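Local structure of glycosyl hydrolase family 26 (Bacteroides ovatus, 4ZXO) at residues L65-L70 with H103-K108; D112-T117 with S170-G175. The protein is a beta-mannanase of glycoside hydrolase family 26 that hydrolyses the mannan backbone of galactomannan, serving its breakdown in Bacteroides ovatus. All blocks are in the same frame, centred on the assembly; numbering follows the deposited sequence.

Contact 1. Residues L65-L70 with H103-K108; sequences LGEIEL and HVRNPK
Glu69 makes the one direct hydrogen bond between the segments: the backbone N of Arg105 donates to Glu69 OE2 over 2.9 Å, almost straight at 170°, reaching the oxygen from above the carboxylate plane. The chain of Glu69 bends at chi2 (-82°), which turns its carboxylate back so that OE2 also takes a weak bond from Glu67 N of its own segment; OE1 is held by the indole N-H of Trp102.

Charge pairing is looser. Glu67 OE2 and Arg105 NH1 form a long salt bridge of 3.8 Å, the carboxylate and guanidinium planes nearly perpendicular, and water 1 closes the gap, donating to Glu67 OE2 at 2.8 Å and accepting from Arg105 NH1. Arg105 NH2 goes to Gly110 O.

Apolar contact comes from Leu70, whose CD1 lies across the Arg105 chain, 4.0 Å from Arg105 CG. Val104 CG2 makes van der Waals contact with the Glu69 carboxylate. Backbone packing is closest at Gly66, where CA sits 3.3 Å from His103 O and a side chain would collide.

The two loops follow the parallel neighbours 60-64 and 97-101 of the TIM barrel, with helix 132-147 alongside: Trp138 touches Glu69 and Val104.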
loop_
_atom_site.group_PDB
_atom_site.type_symbol
_atom_site.label_atom_id
_atom_site.label_comp_id
_atom_site.label_asym_id
_atom_site.label_seq_id
_atom_site.Cartn_x
_atom_site.Cartn_y
_atom_site.Cartn_z
ATOM N N LEU A 65 0.888 -10.100 0.196
ATOM C CA LEU A 65 0.617 -11.373 0.879
ATOM C C LEU A 65 -0.191 -12.370 0.026
ATOM O O LEU A 65 -0.521 -13.446 0.497
ATOM C CB LEU A 65 -0.093 -11.131 2.200
ATOM C CG LEU A 65 0.693 -10.300 3.184
ATOM C CD1 LEU A 65 -0.081 -10.158 4.511
ATOM C CD2 LEU A 65 2.141 -10.849 3.402
ATOM N N GLY A 66 -0.455 -12.036 -1.234
ATOM C CA GLY A 66 -1.218 -12.932 -2.084
ATOM C C GLY A 66 -0.621 -14.323 -2.084
ATOM O O GLY A 66 0.603 -14.494 -2.261
ATOM N N GLU A 67 -1.511 -15.302 -1.882
ATOM C CA GLU A 67 -1.257 -16.771 -1.783
ATOM C C GLU A 67 -0.822 -17.210 -0.401
ATOM O O GLU A 67 -0.700 -18.404 -0.166
ATOM C CB GLU A 67 -0.277 -17.291 -2.858
ATOM C CG GLU A 67 -0.808 -17.017 -4.265
ATOM C CD GLU A 67 -0.028 -17.730 -5.340
ATOM O OE1 GLU A 67 0.779 -18.649 -5.052
ATOM O OE2 GLU A 67 -0.244 -17.416 -6.509
ATOM N N ILE A 68 -0.682 -16.308 0.575
ATOM C CA ILE A 68 -0.477 -16.794 1.944
ATOM C C ILE A 68 -1.637 -17.664 2.354
ATOM O O ILE A 68 -1.451 -18.648 3.119
ATOM C CB ILE A 68 -0.237 -15.633 2.952
ATOM C CG1 ILE A 68 0.473 -16.194 4.235
ATOM C CG2 ILE A 68 -1.567 -14.890 3.267
ATOM C CD1 ILE A 68 1.208 -15.157 4.997
ATOM N N GLU A 69 -2.821 -17.367 1.822
ATOM C CA GLU A 69 -4.033 -18.115 2.159
ATOM C C GLU A 69 -3.964 -19.570 1.711
ATOM O O GLU A 69 -4.774 -20.400 2.196
ATOM C CB GLU A 69 -5.251 -17.458 1.509
ATOM C CG GLU A 69 -5.182 -17.293 -0.036
ATOM C CD GLU A 69 -4.393 -16.072 -0.518
ATOM O OE1 GLU A 69 -3.708 -15.407 0.290
ATOM O OE2 GLU A 69 -4.429 -15.816 -1.764
ATOM N N LEU A 70 -3.088 -19.863 0.731
ATOM C CA LEU A 70 -2.911 -21.243 0.248
ATOM C C LEU A 70 -1.999 -22.076 1.125
ATOM O O LEU A 70 -1.844 -23.280 0.892
ATOM C CB LEU A 70 -2.368 -21.244 -1.141
ATOM C CG LEU A 70 -3.218 -20.494 -2.166
ATOM C CD1 LEU A 70 -2.644 -20.632 -3.589
ATOM C CD2 LEU A 70 -4.651 -20.965 -2.208
ATOM N N HIS A 103 -3.137 -9.511 -2.883
ATOM C CA HIS A 103 -3.796 -9.991 -4.096
ATOM C C HIS A 103 -4.253 -11.457 -3.863
ATOM O O HIS A 103 -3.621 -12.448 -4.335
ATOM C CB HIS A 103 -2.854 -9.882 -5.308
ATOM C CG HIS A 103 -2.700 -8.491 -5.822
ATOM N ND1 HIS A 103 -1.882 -7.549 -5.224
ATOM C CD2 HIS A 103 -3.194 -7.907 -6.937
ATOM C CE1 HIS A 103 -1.898 -6.437 -5.951
ATOM N NE2 HIS A 103 -2.698 -6.626 -6.987
ATOM N N VAL A 104 -5.347 -11.569 -3.117
ATOM C CA VAL A 104 -5.844 -12.856 -2.639
ATOM C C VAL A 104 -6.528 -13.634 -3.761
ATOM O O VAL A 104 -7.192 -13.059 -4.655
ATOM C CB VAL A 104 -6.815 -12.607 -1.452
ATOM C CG1 VAL A 104 -7.937 -11.591 -1.813
ATOM C CG2 VAL A 104 -7.399 -13.864 -0.810
ATOM N N ARG A 105 -6.339 -14.952 -3.702
ATOM C CA ARG A 105 -6.958 -15.852 -4.653
ATOM C C ARG A 105 -8.493 -15.759 -4.591
ATOM O O ARG A 105 -9.096 -15.251 -3.616
ATOM C CB ARG A 105 -6.528 -17.304 -4.347
ATOM C CG ARG A 105 -5.040 -17.579 -4.390
ATOM C CD ARG A 105 -4.402 -17.509 -5.768
ATOM N NE ARG A 105 -4.928 -18.566 -6.659
ATOM C CZ ARG A 105 -4.478 -18.793 -7.882
ATOM N NH1 ARG A 105 -3.470 -18.108 -8.354
ATOM N NH2 ARG A 105 -5.025 -19.749 -8.631
ATOM N N ASN A 106 -9.111 -16.294 -5.636
ATOM C CA ASN A 106 -10.566 -16.324 -5.746
ATOM C C ASN A 106 -11.065 -17.553 -4.984
ATOM O O ASN A 106 -10.789 -18.690 -5.424
ATOM C CB ASN A 106 -10.931 -16.391 -7.225
ATOM C CG ASN A 106 -12.415 -16.315 -7.484
ATOM O OD1 ASN A 106 -13.201 -16.935 -6.801
ATOM N ND2 ASN A 106 -12.802 -15.539 -8.476
ATOM N N PRO A 107 -11.799 -17.349 -3.873
ATOM C CA PRO A 107 -12.168 -18.512 -3.034
ATOM C C PRO A 107 -13.281 -19.382 -3.628
ATOM O O PRO A 107 -13.486 -20.506 -3.148
ATOM C CB PRO A 107 -12.632 -17.873 -1.715
ATOM C CG PRO A 107 -13.120 -16.469 -2.112
ATOM C CD PRO A 107 -12.163 -16.050 -3.271
ATOM N N LYS A 108 -13.942 -18.913 -4.681
ATOM C CA LYS A 108 -15.005 -19.711 -5.272
ATOM C C LYS A 108 -14.498 -20.469 -6.508
ATOM O O LYS A 108 -14.771 -21.673 -6.677
ATOM C CB LYS A 108 -16.197 -18.816 -5.646
ATOM C CG LYS A 108 -17.398 -19.583 -6.218
ATOM C CD LYS A 108 -18.546 -18.550 -6.317
ATOM C CE LYS A 108 -19.906 -19.148 -6.465
ATOM N NZ LYS A 108 -20.079 -19.809 -7.749
HETATM O O HOH W 1 -2.046 -15.609 -7.553
#

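Contact 2. Residues D112-T117 with S170-G175; sequences DSWDVT and SWFWWG
At the C-terminal ends of barrel strands 97-101 and 159-162, where TIM-barrel glycosidases carry their active sites, two loops meet through Trp114 and Phe172, each loop folded into a type I turn (112-115 and 172-175). The Phe172 edge points at the face of Trp114 in a T-shaped stack, with the phenyl and the five-membered ring 5.0 Å between centroids and their planes at 62°. CE1 of Phe172 does the touching, 3.4 Å from Trp114 NE1 and set toward the rim of the indole. With Phe172 CG anti to the carbonyl carbon (chi1 -65°), the side chain runs beside that of Trp114 and points the same way. Trp171 CD1 lies 3.5 Å above the centre of one phenyl face; separately, Phe172 CB sits over the Trp174 ring. Cut back to an alanine, this position is likely to leave the Trp114 face without its edge partner and open a gap beneath Trp171 CD1.

Ser113 CB packs against both Phe172 CD1 and Trp174 CH2. Its carbonyl O receives a weak, bent bond from Trp173 N (3.1 Å, 134°) and a CA-H...O contact from Phe172 CA at 3.2 Å. Trp171 O is approached by Trp114 CA in the same manner and accepts from water 2 at 2.7 Å, which also donates to Trp114 O. Val116 CG1 lies 3.5 Å from Phe172 C.

Polar links here are thus few, weak or water-borne, so cohesion between the loops probably rests mainly on aromatic and van der Waals contact.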
loop_
_atom_site.group_PDB
_atom_site.type_symbol
_atom_site.label_atom_id
_atom_site.label_comp_id
_atom_site.label_asym_id
_atom_site.label_seq_id
_atom_site.Cartn_x
_atom_site.Cartn_y
_atom_site.Cartn_z
ATOM N N ASP A 112 -7.122 -16.594 -9.687
ATOM C CA ASP A 112 -6.378 -15.555 -8.992
ATOM C C ASP A 112 -7.248 -14.276 -8.742
ATOM O O ASP A 112 -8.472 -14.299 -8.934
ATOM C CB ASP A 112 -5.096 -15.219 -9.759
ATOM C CG ASP A 112 -5.344 -14.705 -11.160
ATOM O OD1 ASP A 112 -6.417 -14.173 -11.425
ATOM O OD2 ASP A 112 -4.405 -14.820 -11.983
ATOM N N SER A 113 -6.630 -13.201 -8.245
ATOM C CA SER A 113 -7.416 -12.002 -7.906
ATOM C C SER A 113 -8.164 -11.432 -9.101
ATOM O O SER A 113 -9.199 -10.784 -8.941
ATOM C CB SER A 113 -6.532 -10.882 -7.383
ATOM O OG SER A 113 -5.819 -11.289 -6.237
ATOM N N TRP A 114 -7.562 -11.607 -10.289
ATOM C CA TRP A 114 -8.060 -11.067 -11.514
ATOM C C TRP A 114 -9.116 -11.943 -12.184
ATOM O O TRP A 114 -9.582 -11.629 -13.289
ATOM C CB TRP A 114 -6.887 -10.906 -12.500
ATOM C CG TRP A 114 -5.832 -9.952 -12.014
ATOM C CD1 TRP A 114 -5.734 -8.622 -12.321
ATOM C CD2 TRP A 114 -4.714 -10.260 -11.161
ATOM N NE1 TRP A 114 -4.636 -8.091 -11.710
ATOM C CE2 TRP A 114 -3.988 -9.057 -10.995
ATOM C CE3 TRP A 114 -4.276 -11.419 -10.490
ATOM C CZ2 TRP A 114 -2.828 -8.964 -10.201
ATOM C CZ3 TRP A 114 -3.112 -11.342 -9.702
ATOM C CH2 TRP A 114 -2.403 -10.119 -9.558
ATOM N N ASP A 115 -9.439 -13.077 -11.576
ATOM C CA ASP A 115 -10.524 -13.925 -12.135
ATOM C C ASP A 115 -11.885 -13.321 -11.788
ATOM O O ASP A 115 -12.363 -13.456 -10.671
ATOM C CB ASP A 115 -10.372 -15.352 -11.596
ATOM C CG ASP A 115 -11.465 -16.284 -12.092
ATOM O OD1 ASP A 115 -12.367 -15.789 -12.830
ATOM O OD2 ASP A 115 -11.443 -17.504 -11.756
ATOM N N VAL A 116 -12.482 -12.662 -12.780
ATOM C CA VAL A 116 -13.766 -11.993 -12.643
ATOM C C VAL A 116 -14.829 -12.680 -13.474
ATOM O O VAL A 116 -15.835 -12.059 -13.868
ATOM C CB VAL A 116 -13.626 -10.459 -12.992
ATOM C CG1 VAL A 116 -12.708 -9.778 -11.875
ATOM C CG2 VAL A 116 -13.110 -10.214 -14.417
ATOM N N THR A 117 -14.603 -13.971 -13.749
ATOM C CA THR A 117 -15.562 -14.759 -14.531
ATOM C C THR A 117 -16.890 -14.902 -13.806
ATOM O O THR A 117 -17.941 -15.009 -14.456
ATOM C CB THR A 117 -15.048 -16.186 -14.856
ATOM O OG1 THR A 117 -14.721 -16.837 -13.640
ATOM C CG2 THR A 117 -13.778 -16.150 -15.714
ATOM N N SER A 170 -13.421 -3.036 -11.803
ATOM C CA SER A 170 -14.040 -4.371 -11.822
ATOM C C SER A 170 -13.079 -5.425 -12.372
ATOM O O SER A 170 -13.484 -6.374 -13.009
ATOM C CB SER A 170 -15.353 -4.310 -12.590
ATOM O OG SER A 170 -16.289 -3.502 -11.841
ATOM N N TRP A 171 -11.790 -5.248 -12.073
ATOM C CA TRP A 171 -10.800 -6.210 -12.518
ATOM C C TRP A 171 -10.379 -7.194 -11.428
ATOM O O TRP A 171 -9.632 -8.136 -11.724
ATOM C CB TRP A 171 -9.566 -5.500 -13.063
ATOM C CG TRP A 171 -9.035 -4.418 -12.200
ATOM C CD1 TRP A 171 -8.161 -4.542 -11.164
ATOM C CD2 TRP A 171 -9.253 -3.034 -12.381
ATOM N NE1 TRP A 171 -7.875 -3.298 -10.632
ATOM C CE2 TRP A 171 -8.535 -2.352 -11.369
ATOM C CE3 TRP A 171 -10.027 -2.296 -13.272
ATOM C CZ2 TRP A 171 -8.486 -0.947 -11.269
ATOM C CZ3 TRP A 171 -9.995 -0.848 -13.151
ATOM C CH2 TRP A 171 -9.245 -0.218 -12.139
ATOM N N PHE A 172 -10.840 -6.990 -10.183
ATOM C CA PHE A 172 -10.645 -7.981 -9.126
ATOM C C PHE A 172 -11.987 -8.578 -8.716
ATOM O O PHE A 172 -13.044 -7.949 -8.922
ATOM C CB PHE A 172 -10.008 -7.321 -7.872
ATOM C CG PHE A 172 -8.623 -6.793 -8.105
ATOM C CD1 PHE A 172 -7.675 -7.580 -8.762
ATOM C CD2 PHE A 172 -8.252 -5.540 -7.635
ATOM C CE1 PHE A 172 -6.377 -7.126 -8.912
ATOM C CE2 PHE A 172 -6.976 -5.070 -7.803
ATOM C CZ PHE A 172 -6.025 -5.857 -8.428
ATOM N N TRP A 173 -11.958 -9.762 -8.094
ATOM C CA TRP A 173 -13.230 -10.423 -7.813
ATOM C C TRP A 173 -14.059 -9.748 -6.715
ATOM O O TRP A 173 -15.236 -10.065 -6.543
ATOM C CB TRP A 173 -12.990 -11.923 -7.452
ATOM C CG TRP A 173 -12.111 -12.242 -6.302
ATOM C CD1 TRP A 173 -10.784 -12.655 -6.351
ATOM C CD2 TRP A 173 -12.486 -12.264 -4.916
ATOM N NE1 TRP A 173 -10.326 -12.895 -5.079
ATOM C CE2 TRP A 173 -11.344 -12.667 -4.179
ATOM C CE3 TRP A 173 -13.682 -11.965 -4.215
ATOM C CZ2 TRP A 173 -11.365 -12.825 -2.774
ATOM C CZ3 TRP A 173 -13.699 -12.106 -2.807
ATOM C CH2 TRP A 173 -12.538 -12.531 -2.099
ATOM N N TRP A 174 -13.455 -8.776 -6.006
ATOM C CA TRP A 174 -14.151 -7.925 -5.022
ATOM C C TRP A 174 -14.502 -6.553 -5.600
ATOM O O TRP A 174 -14.871 -5.663 -4.849
ATOM C CB TRP A 174 -13.295 -7.733 -3.782
ATOM C CG TRP A 174 -11.926 -7.127 -4.064
ATOM C CD1 TRP A 174 -11.632 -5.789 -4.199
ATOM C CD2 TRP A 174 -10.698 -7.826 -4.267
ATOM N NE1 TRP A 174 -10.291 -5.610 -4.461
ATOM C CE2 TRP A 174 -9.687 -6.847 -4.516
ATOM C CE3 TRP A 174 -10.357 -9.184 -4.295
ATOM C CZ2 TRP A 174 -8.347 -7.184 -4.703
ATOM C CZ3 TRP A 174 -9.033 -9.549 -4.579
ATOM C CH2 TRP A 174 -8.038 -8.531 -4.759
ATOM N N GLY A 175 -14.372 -6.398 -6.915
ATOM C CA GLY A 175 -14.591 -5.102 -7.537
ATOM C C GLY A 175 -16.061 -4.690 -7.739
ATOM O O GLY A 175 -17.008 -5.434 -7.370
HETATM O O HOH W 2 -9.384 -8.927 -14.268
#

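Overall arrangement
Contacts 1 and 2 have centres 12 Å apart and share the long loop that leaves strand 97-101: its first part, 103-108, lies against 65-70, and its later part, 112-117, against 170-175. They touch directly, with Val104 O 2.7 Å from Ser113 OG, a probable hydrogen bond, and Asn106 ND2 3.1 Å from Asp115 O, a weak one. The His103 ring reaches those of Trp114 and Phe172. The two contacts together join loops from three successive barrel strands, 60-64, 97-101 and 159-162, at the barrel end where glycosidases of this fold carry the active site, so probably near where mannan binds. The potassium ion, at Ser328, Ser330 and Ile333, belongs to neither contact.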